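Mono(ADP-ribosyl)transferase SpvB (Salmonella typhimurium, PDB 2GWL) probably transfers ADP-ribose from NAD(+) to an arginine of host actin, blocking its polymerisation and so dismantling the cytoskeleton. Local coordinates at residues V78-K83 / A107-S112; K83-A88 / I118-L123; P113-I118 / K143-M148. All coordinates share one frame; numbering follows the deposited sequence.

Interaction 1: V78-K83 / A107-S112; sequences VYRGLK and AFMSTS. With NAI (1,4-dihydronicotinamide adenine dinucleotide), chain B.
Arg80 NH1 is gripped from two directions: it gives one hydrogen bond to the backbone oxygen Ser110 O at 2.8 Å and a second to the dinucleotide, where NAI O1N lies 2.6 Å from NH1. The bond to Ser110 O runs in the carbonyl plane and onto a lone pair, although that oxygen sits 30° out of the guanidinium plane; NAI O1N, by contrast, lies at the guanidinium edge. The neighbouring nitrogen NH2 reaches the other phosphate through NAI O1A at 3.0 Å. With CG anti to the backbone N (chi1 -178°) and the chain extended as far as NE, the arginine spans the distance from its strand to the diphosphate. Its flat end is sandwiched between Met109 CG, 3.5 Å from Arg80 NE, and Leu82 CD2 on the opposite face, apolar groups that limit its tilting while leaving the N-H edge for anions.

In this mono-ADP-ribosyltransferase domain, one piece of the longer SpvB protein, strand 77-82 of one sheet crosses strand 109-111 of the other at 111°. So steep a crossing leaves room for a single antiparallel bridge, a hydrogen-bonded pair in which Tyr79 N meets Ser112 O at 2.8 Å and Ser112 N meets Tyr79 O at 2.7 Å. Beside it Val78 packs its CB and CG2 against Thr111 OG1, a hydroxyl whose own hydrogen bond goes to Met148 O.

Ser110, Thr111 and Ser112 form the Ser-Thr-Ser motif of this toxin family; Arg80 and Ser110 are probably catalytic, and the polar partner of Ser110 OG is Glu147. Farther along the edge strand, Gly81 pairs with the carboxamide of the dihydronicotinamide as another strand might: Gly81 N meets NAI O7N at 3.0 Å, and NAI N7N returns a bond to Gly81 O.

Interaction 2: K83-A88 / I118-L123; sequences KLDKPA and INDTIL. With NAI (1,4-dihydronicotinamide adenine dinucleotide), chain B.
The carboxylates of Asp120 and Asp85 are turned 47° against each other, and Asp85 OD2 stands over one face of the Asp120 group, 3.1 Å from Asp120 CG. From that same face comes the backbone N-H of Asp85, which meets Asp120 OD2 at 3.1 Å and 39° out of the carboxylate plane. At the rim, Leu84 N gives a hydrogen bond to the syn lone pair of Asp120 OD1, 2.9 Å away.

In the ADP-ribosyltransferase fold this contact joins the loop that leaves edge strand 77-82 for helix 90-96 to the turn leading into strand 121-126, its antiparallel neighbour. An aspartate suits this turn because its two oxygens can take two successive backbone N-H groups of the facing loop. Thr121 OG1 donates a further bond to Asp120 OD1 at 2.7 Å, helping to fix the rotation of the carboxylate. Two acids so close would probably repel each other; Arg191 probably eases this, forming a salt bridge with Asp85 OD1 and a hydrogen bond with Thr121 OG1.

Leu84 lays CD1 against Thr121 OG1 and CG2, while its side chain also touches Val92 and Leu93 of helix 90-96. Lys83 CB touches Asn119 OD1, which also accepts a bond from Asp120 N.

The loop thus held faces the adenosine ribose: NAI O2B donates to Lys83 O at 2.6 Å, and Lys86 NZ is hydrogen-bonded to NAI O2B at 3.0 Å.

Interaction 3: P113-I118 / K143-M148; sequences PDKAWI and KGEAEM. With NAI (1,4-dihydronicotinamide adenine dinucleotide), chain B.
Glu145 and Trp117 cross at about a right angle, with the carboxylate standing 81° to the indole and meeting it at the edge, where Glu145 CD is 3.8 Å from Trp117 CZ2. A bend in the glutamate chain at chi2, -74°, turns the acid back across the gap between the two loops. Lys115 comes to the same acid at right angles to its chain: its ammonium forms a salt bridge, weak as a hydrogen bond, with Lys115 NZ 3.3 Å from Glu145 OE1. On the way there Lys115 lays CD over one face of the Trp117 ring, off toward the rim, so the long aliphatic part of the lysine packs on the indole while its charged tip serves the glutamate.

Next to this polar group is a small apolar one. The proline ring is rigid and compact, and Pro113 CG lies 3.6 Å from Ala146 CB; Asp114 OD2 touches that methyl as well. A small residue fits here, since the backbone beyond Ala146 also runs close to the proline ring.

Glu147 turns away from the facing loop. Its extended chain carries OE1 to the nicotinamide ribose, accepting a 2.7 Å bond from NAI O2D, while OE2 takes the serine hydroxyl of Ser110. Glu145 and Glu147 make up the Glu-X-Glu motif at the end of the ADP-ribosylating turn-turn loop, in which Glu147 is probably catalytic, as in other arginine-specific toxins of this fold.

Interaction 1 is the buried core contact, where two sheets meet; interaction 2 ties a loop to the start of a strand and interaction 3 ties two loops, and both are only partly buried. Interactions 1 and 2 hold the same sheet, sharing Lys83, and backbone bonding between Leu82 and Thr121 runs from one to the other. Interaction 3 continues the chain beyond strand 109-111, meets interaction 1 through side-chain hydrogen bonds from that strand, and shares Ile118 with interaction 2. The chemistry follows position: strand pairing and a guanidinium at the diphosphate in the centre, acid-to-backbone bonds near the adenosine ribose, and a salt bridge near the nicotinamide end. All three touch the dinucleotide, along its length.

Interaction 1: V78-K83 / A107-S112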
loop_
_atom_site.group_PDB
_atom_site.type_symbol
_atom_site.label_atom_id
_atom_site.label_comp_id
_atom_site.label_asym_id
_atom_site.label_seq_id
_atom_site.Cartn_x
_atom_site.Cartn_y
_atom_site.Cartn_z
ATOM N N VAL A 78 10.163 -1.509 6.538
ATOM C CA VAL A 78 9.933 -1.247 5.112
ATOM C C VAL A 78 9.633 0.193 4.969
ATOM O O VAL A 78 9.377 0.899 5.975
ATOM C CB VAL A 78 8.731 -2.085 4.554
ATOM C CG1 VAL A 78 9.108 -3.496 4.537
ATOM C CG2 VAL A 78 7.503 -1.842 5.389
ATOM N N TYR A 79 9.627 0.639 3.739
ATOM C CA TYR A 79 9.465 2.076 3.427
ATOM C C TYR A 79 8.362 2.319 2.448
ATOM O O TYR A 79 8.077 1.473 1.567
ATOM C CB TYR A 79 10.770 2.702 2.874
ATOM C CG TYR A 79 11.942 2.235 3.633
ATOM C CD1 TYR A 79 12.239 2.766 4.896
ATOM C CD2 TYR A 79 12.753 1.229 3.131
ATOM C CE1 TYR A 79 13.341 2.305 5.639
ATOM C CE2 TYR A 79 13.844 0.748 3.866
ATOM C CZ TYR A 79 14.126 1.322 5.110
ATOM O OH TYR A 79 15.182 0.857 5.822
ATOM N N ARG A 80 7.734 3.481 2.604
ATOM C CA ARG A 80 6.664 3.930 1.710
ATOM C C ARG A 80 6.650 5.455 1.586
ATOM O O ARG A 80 6.658 6.160 2.584
ATOM C CB ARG A 80 5.361 3.385 2.283
ATOM C CG ARG A 80 4.096 3.668 1.507
ATOM C CD ARG A 80 2.992 2.784 2.119
ATOM N NE ARG A 80 1.620 3.176 1.737
ATOM C CZ ARG A 80 1.088 3.125 0.507
ATOM N NH1 ARG A 80 1.774 2.695 -0.540
ATOM N NH2 ARG A 80 -0.181 3.516 0.328
ATOM N N GLY A 81 6.648 5.952 0.373
ATOM C CA GLY A 81 6.632 7.394 0.095
ATOM C C GLY A 81 5.182 7.721 -0.168
ATOM O O GLY A 81 4.471 6.951 -0.908
ATOM N N LEU A 82 4.702 8.827 0.384
ATOM C CA LEU A 82 3.282 9.246 0.169
ATOM C C LEU A 82 3.296 10.720 -0.162
ATOM O O LEU A 82 4.134 11.501 0.342
ATOM C CB LEU A 82 2.365 9.051 1.417
ATOM C CG LEU A 82 2.033 7.679 2.047
ATOM C CD1 LEU A 82 1.089 7.831 3.234
ATOM C CD2 LEU A 82 1.445 6.678 1.059
ATOM N N LYS A 83 2.323 11.149 -0.955
ATOM C CA LYS A 83 2.077 12.551 -1.171
ATOM C C LYS A 83 0.884 12.888 -0.303
ATOM O O LYS A 83 -0.247 12.506 -0.638
ATOM C CB LYS A 83 1.720 12.808 -2.615
ATOM C CG LYS A 83 1.459 14.240 -2.936
ATOM C CD LYS A 83 1.137 14.412 -4.436
ATOM C CE LYS A 83 1.816 15.635 -5.032
ATOM N NZ LYS A 83 1.717 15.627 -6.515
ATOM N N ALA A 107 -6.836 -0.125 2.072
ATOM C CA ALA A 107 -6.469 -0.688 0.772
ATOM C C ALA A 107 -5.410 -1.723 1.010
ATOM O O ALA A 107 -4.980 -1.890 2.141
ATOM C CB ALA A 107 -5.959 0.425 -0.097
ATOM N N PHE A 108 -4.926 -2.336 -0.051
ATOM C CA PHE A 108 -3.699 -3.090 0.027
ATOM C C PHE A 108 -2.598 -2.008 0.180
ATOM O O PHE A 108 -2.697 -0.938 -0.430
ATOM C CB PHE A 108 -3.482 -3.874 -1.248
ATOM C CG PHE A 108 -4.385 -5.110 -1.398
ATOM C CD1 PHE A 108 -3.873 -6.358 -1.120
ATOM C CD2 PHE A 108 -5.646 -4.992 -1.903
ATOM C CE1 PHE A 108 -4.654 -7.499 -1.272
ATOM C CE2 PHE A 108 -6.456 -6.149 -2.049
ATOM C CZ PHE A 108 -5.928 -7.374 -1.747
ATOM N N MET A 109 -1.580 -2.292 0.986
ATOM C CA MET A 109 -0.490 -1.317 1.243
ATOM C C MET A 109 0.822 -1.772 0.639
ATOM O O MET A 109 1.398 -2.819 0.991
ATOM C CB MET A 109 -0.383 -1.049 2.739
ATOM C CG MET A 109 0.656 0.095 3.109
ATOM S SD MET A 109 0.739 0.239 4.847
ATOM C CE MET A 109 1.788 -1.154 5.383
ATOM N N SER A 110 1.268 -0.993 -0.355
ATOM C CA SER A 110 2.504 -1.223 -1.061
ATOM C C SER A 110 3.721 -0.546 -0.345
ATOM O O SER A 110 3.679 0.651 -0.037
ATOM C CB SER A 110 2.354 -0.699 -2.476
ATOM O OG SER A 110 3.482 -1.045 -3.210
ATOM N N THR A 111 4.736 -1.332 -0.050
ATOM C CA THR A 111 5.924 -0.834 0.620
ATOM C C THR A 111 7.142 -1.409 -0.126
ATOM O O THR A 111 7.032 -2.285 -0.969
ATOM C CB THR A 111 5.988 -1.260 2.090
ATOM O OG1 THR A 111 6.278 -2.639 2.197
ATOM C CG2 THR A 111 4.759 -0.949 2.889
ATOM N N SER A 112 8.327 -0.872 0.164
ATOM C CA SER A 112 9.561 -1.408 -0.378
ATOM C C SER A 112 10.459 -1.803 0.787
ATOM O O SER A 112 10.620 -1.024 1.756
ATOM C CB SER A 112 10.284 -0.383 -1.216
ATOM O OG SER A 112 11.637 -0.848 -1.399
HETATM P PA NAI B . -1.500 3.747 -3.416
HETATM O O1A NAI B . -1.180 2.725 -2.402
HETATM O O2A NAI B . -2.834 3.544 -4.044
HETATM O O5B NAI B . -1.148 5.222 -2.843
HETATM C C5B NAI B . -2.186 6.124 -2.752
HETATM C C4B NAI B . -1.768 7.572 -2.889
HETATM O O4B NAI B . -3.088 8.010 -2.737
HETATM C C3B NAI B . -0.916 8.285 -1.808
HETATM O O3B NAI B . 0.335 8.827 -2.252
HETATM C C2B NAI B . -1.852 9.387 -1.310
HETATM O O2B NAI B . -1.562 10.634 -1.930
HETATM C C1B NAI B . -3.263 8.975 -1.748
HETATM N N9A NAI B . -4.107 8.459 -0.663
HETATM C C8A NAI B . -5.455 8.705 -0.590
HETATM N N7A NAI B . -5.943 8.157 0.541
HETATM C C5A NAI B . -4.897 7.553 1.156
HETATM C C6A NAI B . -4.877 6.853 2.320
HETATM N N6A NAI B . -6.015 6.864 3.037
HETATM N N1A NAI B . -3.685 6.325 2.742
HETATM C C2A NAI B . -2.516 6.496 2.033
HETATM N N3A NAI B . -2.540 7.203 0.858
HETATM C C4A NAI B . -3.724 7.736 0.434
HETATM O O3 NAI B . -0.367 3.675 -4.566
HETATM P PN NAI B . 1.182 3.305 -4.333
HETATM O O1N NAI B . 1.488 2.546 -3.076
HETATM O O2N NAI B . 1.871 4.584 -4.597
HETATM O O5D NAI B . 1.535 2.257 -5.501
HETATM C C5D NAI B . 1.711 2.702 -6.830
HETATM C C4D NAI B . 2.814 1.851 -7.463
HETATM O O4D NAI B . 4.014 1.970 -6.718
HETATM C C3D NAI B . 2.438 0.373 -7.486
HETATM O O3D NAI B . 2.638 -0.111 -8.796
HETATM C C2D NAI B . 3.408 -0.263 -6.521
HETATM O O2D NAI B . 3.771 -1.482 -7.103
HETATM C C1D NAI B . 4.587 0.719 -6.459
HETATM N N1N NAI B . 5.269 0.806 -5.146
HETATM C C2N NAI B . 4.865 1.779 -4.263
HETATM C C3N NAI B . 5.466 1.877 -3.012
HETATM C C7N NAI B . 5.367 3.192 -2.233
HETATM O O7N NAI B . 6.468 3.545 -1.461
HETATM N N7N NAI B . 4.306 4.027 -2.280
HETATM C C4N NAI B . 6.482 0.956 -2.697
HETATM C C5N NAI B . 6.876 -0.032 -3.598
HETATM C C6N NAI B . 6.273 -0.095 -4.837
#

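Interaction 2: K83-A88 / I118-L123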
loop_
_atom_site.group_PDB
_atom_site.type_symbol
_atom_site.label_atom_id
_atom_site.label_comp_id
_atom_site.label_asym_id
_atom_site.label_seq_id
_atom_site.Cartn_x
_atom_site.Cartn_y
_atom_site.Cartn_z
ATOM N N LYS A 83 2.323 11.149 -0.955
ATOM C CA LYS A 83 2.077 12.551 -1.171
ATOM C C LYS A 83 0.884 12.888 -0.303
ATOM O O LYS A 83 -0.247 12.506 -0.638
ATOM C CB LYS A 83 1.720 12.808 -2.615
ATOM C CG LYS A 83 1.459 14.240 -2.936
ATOM C CD LYS A 83 1.137 14.412 -4.436
ATOM C CE LYS A 83 1.816 15.635 -5.032
ATOM N NZ LYS A 83 1.717 15.627 -6.515
ATOM N N LEU A 84 1.143 13.554 0.814
ATOM C CA LEU A 84 0.080 13.924 1.754
ATOM C C LEU A 84 -0.261 15.416 1.824
ATOM O O LEU A 84 -1.221 15.803 2.480
ATOM C CB LEU A 84 0.430 13.449 3.128
ATOM C CG LEU A 84 0.455 11.961 3.442
ATOM C CD1 LEU A 84 0.795 11.818 4.880
ATOM C CD2 LEU A 84 -0.842 11.220 3.077
ATOM N N ASP A 85 0.503 16.252 1.145
ATOM C CA ASP A 85 0.275 17.675 1.231
ATOM C C ASP A 85 -0.663 18.187 0.144
ATOM O O ASP A 85 -0.735 19.379 -0.057
ATOM C CB ASP A 85 1.600 18.434 1.185
ATOM C CG ASP A 85 2.438 18.220 2.444
ATOM O OD1 ASP A 85 1.898 18.350 3.561
ATOM O OD2 ASP A 85 3.636 17.964 2.323
ATOM N N LYS A 86 -1.404 17.312 -0.521
ATOM C CA LYS A 86 -2.554 17.733 -1.343
ATOM C C LYS A 86 -3.724 18.222 -0.460
ATOM O O LYS A 86 -4.052 17.578 0.534
ATOM C CB LYS A 86 -3.079 16.576 -2.207
ATOM C CG LYS A 86 -2.050 15.565 -2.763
ATOM C CD LYS A 86 -2.830 14.522 -3.628
ATOM C CE LYS A 86 -2.019 13.271 -3.984
ATOM N NZ LYS A 86 -2.915 12.047 -4.171
ATOM N N PRO A 87 -4.401 19.322 -0.843
ATOM C CA PRO A 87 -5.560 19.800 -0.070
ATOM C C PRO A 87 -6.615 18.735 0.219
ATOM O O PRO A 87 -7.116 18.645 1.334
ATOM C CB PRO A 87 -6.140 20.869 -0.968
ATOM C CG PRO A 87 -4.925 21.420 -1.658
ATOM C CD PRO A 87 -4.136 20.209 -1.991
ATOM N N ALA A 88 -6.932 17.920 -0.775
ATOM C CA ALA A 88 -7.943 16.914 -0.602
ATOM C C ALA A 88 -7.561 15.861 0.422
ATOM O O ALA A 88 -8.383 15.029 0.758
ATOM C CB ALA A 88 -8.236 16.248 -1.916
ATOM N N ILE A 118 11.106 8.902 -2.942
ATOM C CA ILE A 118 11.006 10.248 -2.416
ATOM C C ILE A 118 9.650 10.873 -2.719
ATOM O O ILE A 118 9.163 10.837 -3.897
ATOM C CB ILE A 118 12.118 11.161 -2.957
ATOM C CG1 ILE A 118 13.475 10.687 -2.411
ATOM C CG2 ILE A 118 11.840 12.612 -2.593
ATOM C CD1 ILE A 118 14.625 11.295 -3.130
ATOM N N ASN A 119 9.033 11.425 -1.678
ATOM C CA ASN A 119 7.775 12.168 -1.836
ATOM C C ASN A 119 7.681 13.137 -0.637
ATOM O O ASN A 119 8.612 13.118 0.193
ATOM C CB ASN A 119 6.620 11.151 -1.789
ATOM C CG ASN A 119 5.477 11.576 -2.598
ATOM O OD1 ASN A 119 5.125 12.797 -2.643
ATOM N ND2 ASN A 119 4.891 10.599 -3.335
ATOM N N ASP A 120 6.610 13.942 -0.506
ATOM C CA ASP A 120 6.596 14.893 0.634
ATOM C C ASP A 120 6.711 14.156 1.979
ATOM O O ASP A 120 7.201 14.751 2.946
ATOM C CB ASP A 120 5.438 15.939 0.655
ATOM C CG ASP A 120 4.025 15.345 0.688
ATOM O OD1 ASP A 120 3.714 14.542 1.598
ATOM O OD2 ASP A 120 3.189 15.729 -0.216
ATOM N N THR A 121 6.203 12.930 2.040
ATOM C CA THR A 121 6.166 12.098 3.264
ATOM C C THR A 121 6.841 10.771 3.035
ATOM O O THR A 121 6.431 9.961 2.130
ATOM C CB THR A 121 4.729 11.859 3.679
ATOM O OG1 THR A 121 4.120 13.136 3.849
ATOM C CG2 THR A 121 4.625 11.041 4.931
ATOM N N ILE A 122 7.842 10.491 3.857
ATOM C CA ILE A 122 8.483 9.181 3.912
ATOM C C ILE A 122 8.055 8.460 5.137
ATOM O O ILE A 122 8.216 8.946 6.277
ATOM C CB ILE A 122 10.045 9.192 3.893
ATOM C CG1 ILE A 122 10.662 9.979 2.733
ATOM C CG2 ILE A 122 10.566 7.777 3.942
ATOM C CD1 ILE A 122 10.022 9.721 1.432
ATOM N N LEU A 123 7.467 7.269 4.926
ATOM C CA LEU A 123 7.075 6.375 6.020
ATOM C C LEU A 123 8.145 5.365 6.269
ATOM O O LEU A 123 8.629 4.702 5.342
ATOM C CB LEU A 123 5.735 5.631 5.689
ATOM C CG LEU A 123 4.591 6.537 5.262
ATOM C CD1 LEU A 123 3.359 5.632 5.057
ATOM C CD2 LEU A 123 4.250 7.586 6.308
HETATM P PA NAI B . -1.500 3.747 -3.416
HETATM O O1A NAI B . -1.180 2.725 -2.402
HETATM O O2A NAI B . -2.834 3.544 -4.044
HETATM O O5B NAI B . -1.148 5.222 -2.843
HETATM C C5B NAI B . -2.186 6.124 -2.752
HETATM C C4B NAI B . -1.768 7.572 -2.889
HETATM O O4B NAI B . -3.088 8.010 -2.737
HETATM C C3B NAI B . -0.916 8.285 -1.808
HETATM O O3B NAI B . 0.335 8.827 -2.252
HETATM C C2B NAI B . -1.852 9.387 -1.310
HETATM O O2B NAI B . -1.562 10.634 -1.930
HETATM C C1B NAI B . -3.263 8.975 -1.748
HETATM N N9A NAI B . -4.107 8.459 -0.663
HETATM C C8A NAI B . -5.455 8.705 -0.590
HETATM N N7A NAI B . -5.943 8.157 0.541
HETATM C C5A NAI B . -4.897 7.553 1.156
HETATM C C6A NAI B . -4.877 6.853 2.320
HETATM N N6A NAI B . -6.015 6.864 3.037
HETATM N N1A NAI B . -3.685 6.325 2.742
HETATM C C2A NAI B . -2.516 6.496 2.033
HETATM N N3A NAI B . -2.540 7.203 0.858
HETATM C C4A NAI B . -3.724 7.736 0.434
HETATM O O3 NAI B . -0.367 3.675 -4.566
HETATM P PN NAI B . 1.182 3.305 -4.333
HETATM O O1N NAI B . 1.488 2.546 -3.076
HETATM O O2N NAI B . 1.871 4.584 -4.597
HETATM O O5D NAI B . 1.535 2.257 -5.501
HETATM C C5D NAI B . 1.711 2.702 -6.830
HETATM C C4D NAI B . 2.814 1.851 -7.463
HETATM O O4D NAI B . 4.014 1.970 -6.718
HETATM C C3D NAI B . 2.438 0.373 -7.486
HETATM O O3D NAI B . 2.638 -0.111 -8.796
HETATM C C2D NAI B . 3.408 -0.263 -6.521
HETATM O O2D NAI B . 3.771 -1.482 -7.103
HETATM C C1D NAI B . 4.587 0.719 -6.459
HETATM N N1N NAI B . 5.269 0.806 -5.146
HETATM C C2N NAI B . 4.865 1.779 -4.263
HETATM C C3N NAI B . 5.466 1.877 -3.012
HETATM C C7N NAI B . 5.367 3.192 -2.233
HETATM O O7N NAI B . 6.468 3.545 -1.461
HETATM N N7N NAI B . 4.306 4.027 -2.280
HETATM C C4N NAI B . 6.482 0.956 -2.697
HETATM C C5N NAI B . 6.876 -0.032 -3.598
HETATM C C6N NAI B . 6.273 -0.095 -4.837
#

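Interaction 3: P113-I118 / K143-M148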
loop_
_atom_site.group_PDB
_atom_site.type_symbol
_atom_site.label_atom_id
_atom_site.label_comp_id
_atom_site.label_asym_id
_atom_site.label_seq_id
_atom_site.Cartn_x
_atom_site.Cartn_y
_atom_site.Cartn_z
ATOM N N PRO A 113 11.051 -2.990 0.722
ATOM C CA PRO A 113 11.979 -3.342 1.768
ATOM C C PRO A 113 13.362 -2.674 1.608
ATOM O O PRO A 113 14.192 -2.762 2.511
ATOM C CB PRO A 113 12.162 -4.856 1.538
ATOM C CG PRO A 113 12.010 -4.994 0.067
ATOM C CD PRO A 113 10.978 -4.023 -0.329
ATOM N N ASP A 114 13.615 -2.086 0.445
ATOM C CA ASP A 114 14.954 -1.762 0.007
ATOM C C ASP A 114 15.149 -0.264 0.073
ATOM O O ASP A 114 16.184 0.195 0.543
ATOM C CB ASP A 114 15.168 -2.148 -1.455
ATOM C CG ASP A 114 15.463 -3.617 -1.655
ATOM O OD1 ASP A 114 15.624 -4.347 -0.644
ATOM O OD2 ASP A 114 15.518 -4.013 -2.851
ATOM N N LYS A 115 14.176 0.491 -0.405
ATOM C CA LYS A 115 14.365 1.932 -0.486
ATOM C C LYS A 115 13.058 2.655 -0.400
ATOM O O LYS A 115 11.981 2.082 -0.658
ATOM C CB LYS A 115 15.024 2.256 -1.804
ATOM C CG LYS A 115 14.065 2.107 -2.983
ATOM C CD LYS A 115 14.789 2.049 -4.351
ATOM C CE LYS A 115 16.051 1.171 -4.357
ATOM N NZ LYS A 115 16.549 0.915 -5.766
ATOM N N ALA A 116 13.147 3.931 -0.032
ATOM C CA ALA A 116 12.011 4.800 -0.054
ATOM C C ALA A 116 12.010 5.629 -1.292
ATOM O O ALA A 116 12.995 6.295 -1.620
ATOM C CB ALA A 116 12.077 5.738 1.150
ATOM N N TRP A 117 10.864 5.652 -1.931
ATOM C CA TRP A 117 10.610 6.511 -3.032
ATOM C C TRP A 117 10.302 7.937 -2.522
ATOM O O TRP A 117 9.409 8.131 -1.705
ATOM C CB TRP A 117 9.467 5.892 -3.806
ATOM C CG TRP A 117 9.990 4.587 -4.464
ATOM C CD1 TRP A 117 9.955 3.320 -3.938
ATOM C CD2 TRP A 117 10.726 4.497 -5.683
ATOM N NE1 TRP A 117 10.568 2.429 -4.800
ATOM C CE2 TRP A 117 11.041 3.129 -5.883
ATOM C CE3 TRP A 117 11.086 5.425 -6.670
ATOM C CZ2 TRP A 117 11.714 2.685 -7.010
ATOM C CZ3 TRP A 117 11.743 4.972 -7.788
ATOM C CH2 TRP A 117 12.061 3.619 -7.949
ATOM N N ILE A 118 11.106 8.902 -2.942
ATOM C CA ILE A 118 11.006 10.248 -2.416
ATOM C C ILE A 118 9.650 10.873 -2.719
ATOM O O ILE A 118 9.163 10.837 -3.897
ATOM C CB ILE A 118 12.118 11.161 -2.957
ATOM C CG1 ILE A 118 13.475 10.687 -2.411
ATOM C CG2 ILE A 118 11.840 12.612 -2.593
ATOM C CD1 ILE A 118 14.625 11.295 -3.130
ATOM N N LYS A 143 9.119 -6.138 -12.465
ATOM C CA LYS A 143 10.056 -6.651 -11.470
ATOM C C LYS A 143 11.328 -5.785 -11.398
ATOM O O LYS A 143 11.473 -4.763 -12.112
ATOM C CB LYS A 143 10.396 -8.090 -11.803
ATOM C CG LYS A 143 9.154 -8.933 -12.074
ATOM C CD LYS A 143 9.530 -10.340 -12.332
ATOM C CE LYS A 143 8.336 -11.146 -12.724
ATOM N NZ LYS A 143 7.913 -10.765 -14.089
ATOM N N GLY A 144 12.245 -6.185 -10.524
ATOM C CA GLY A 144 13.521 -5.473 -10.395
ATOM C C GLY A 144 13.486 -4.303 -9.444
ATOM O O GLY A 144 14.517 -3.717 -9.174
ATOM N N GLU A 145 12.315 -3.908 -8.962
ATOM C CA GLU A 145 12.270 -3.149 -7.720
ATOM C C GLU A 145 11.470 -4.008 -6.744
ATOM O O GLU A 145 10.353 -4.422 -7.041
ATOM C CB GLU A 145 11.614 -1.772 -7.901
ATOM C CG GLU A 145 12.235 -0.873 -9.004
ATOM C CD GLU A 145 13.575 -0.248 -8.656
ATOM O OE1 GLU A 145 14.036 -0.381 -7.502
ATOM O OE2 GLU A 145 14.188 0.400 -9.558
ATOM N N ALA A 146 12.046 -4.311 -5.593
ATOM C CA ALA A 146 11.352 -5.082 -4.597
ATOM C C ALA A 146 10.106 -4.379 -4.022
ATOM O O ALA A 146 10.005 -3.142 -3.934
ATOM C CB ALA A 146 12.298 -5.540 -3.489
ATOM N N GLU A 147 9.139 -5.218 -3.661
ATOM C CA GLU A 147 7.855 -4.773 -3.098
ATOM C C GLU A 147 7.337 -5.762 -2.062
ATOM O O GLU A 147 7.143 -6.949 -2.328
ATOM C CB GLU A 147 6.800 -4.541 -4.185
ATOM C CG GLU A 147 5.438 -4.140 -3.621
ATOM C CD GLU A 147 4.424 -3.679 -4.634
ATOM O OE1 GLU A 147 4.705 -3.698 -5.831
ATOM O OE2 GLU A 147 3.327 -3.323 -4.211
ATOM N N MET A 148 7.112 -5.259 -0.866
ATOM C CA MET A 148 6.384 -5.980 0.148
ATOM C C MET A 148 4.952 -5.406 0.172
ATOM O O MET A 148 4.738 -4.239 0.465
ATOM C CB MET A 148 7.026 -5.850 1.521
ATOM C CG MET A 148 6.249 -6.631 2.548
ATOM S SD MET A 148 6.979 -6.839 4.117
ATOM C CE MET A 148 8.204 -8.097 3.937
HETATM P PA NAI B . -1.500 3.747 -3.416
HETATM O O1A NAI B . -1.180 2.725 -2.402
HETATM O O2A NAI B . -2.834 3.544 -4.044
HETATM O O5B NAI B . -1.148 5.222 -2.843
HETATM C C5B NAI B . -2.186 6.124 -2.752
HETATM C C4B NAI B . -1.768 7.572 -2.889
HETATM O O4B NAI B . -3.088 8.010 -2.737
HETATM C C3B NAI B . -0.916 8.285 -1.808
HETATM O O3B NAI B . 0.335 8.827 -2.252
HETATM C C2B NAI B . -1.852 9.387 -1.310
HETATM O O2B NAI B . -1.562 10.634 -1.930
HETATM C C1B NAI B . -3.263 8.975 -1.748
HETATM N N9A NAI B . -4.107 8.459 -0.663
HETATM C C8A NAI B . -5.455 8.705 -0.590
HETATM N N7A NAI B . -5.943 8.157 0.541
HETATM C C5A NAI B . -4.897 7.553 1.156
HETATM C C6A NAI B . -4.877 6.853 2.320
HETATM N N6A NAI B . -6.015 6.864 3.037
HETATM N N1A NAI B . -3.685 6.325 2.742
HETATM C C2A NAI B . -2.516 6.496 2.033
HETATM N N3A NAI B . -2.540 7.203 0.858
HETATM C C4A NAI B . -3.724 7.736 0.434
HETATM O O3 NAI B . -0.367 3.675 -4.566
HETATM P PN NAI B . 1.182 3.305 -4.333
HETATM O O1N NAI B . 1.488 2.546 -3.076
HETATM O O2N NAI B . 1.871 4.584 -4.597
HETATM O O5D NAI B . 1.535 2.257 -5.501
HETATM C C5D NAI B . 1.711 2.702 -6.830
HETATM C C4D NAI B . 2.814 1.851 -7.463
HETATM O O4D NAI B . 4.014 1.970 -6.718
HETATM C C3D NAI B . 2.438 0.373 -7.486
HETATM O O3D NAI B . 2.638 -0.111 -8.796
HETATM C C2D NAI B . 3.408 -0.263 -6.521
HETATM O O2D NAI B . 3.771 -1.482 -7.103
HETATM C C1D NAI B . 4.587 0.719 -6.459
HETATM N N1N NAI B . 5.269 0.806 -5.146
HETATM C C2N NAI B . 4.865 1.779 -4.263
HETATM C C3N NAI B . 5.466 1.877 -3.012
HETATM C C7N NAI B . 5.367 3.192 -2.233
HETATM O O7N NAI B . 6.468 3.545 -1.461
HETATM N N7N NAI B . 4.306 4.027 -2.280
HETATM C C4N NAI B . 6.482 0.956 -2.697
HETATM C C5N NAI B . 6.876 -0.032 -3.598
HETATM C C6N NAI B . 6.273 -0.095 -4.837
#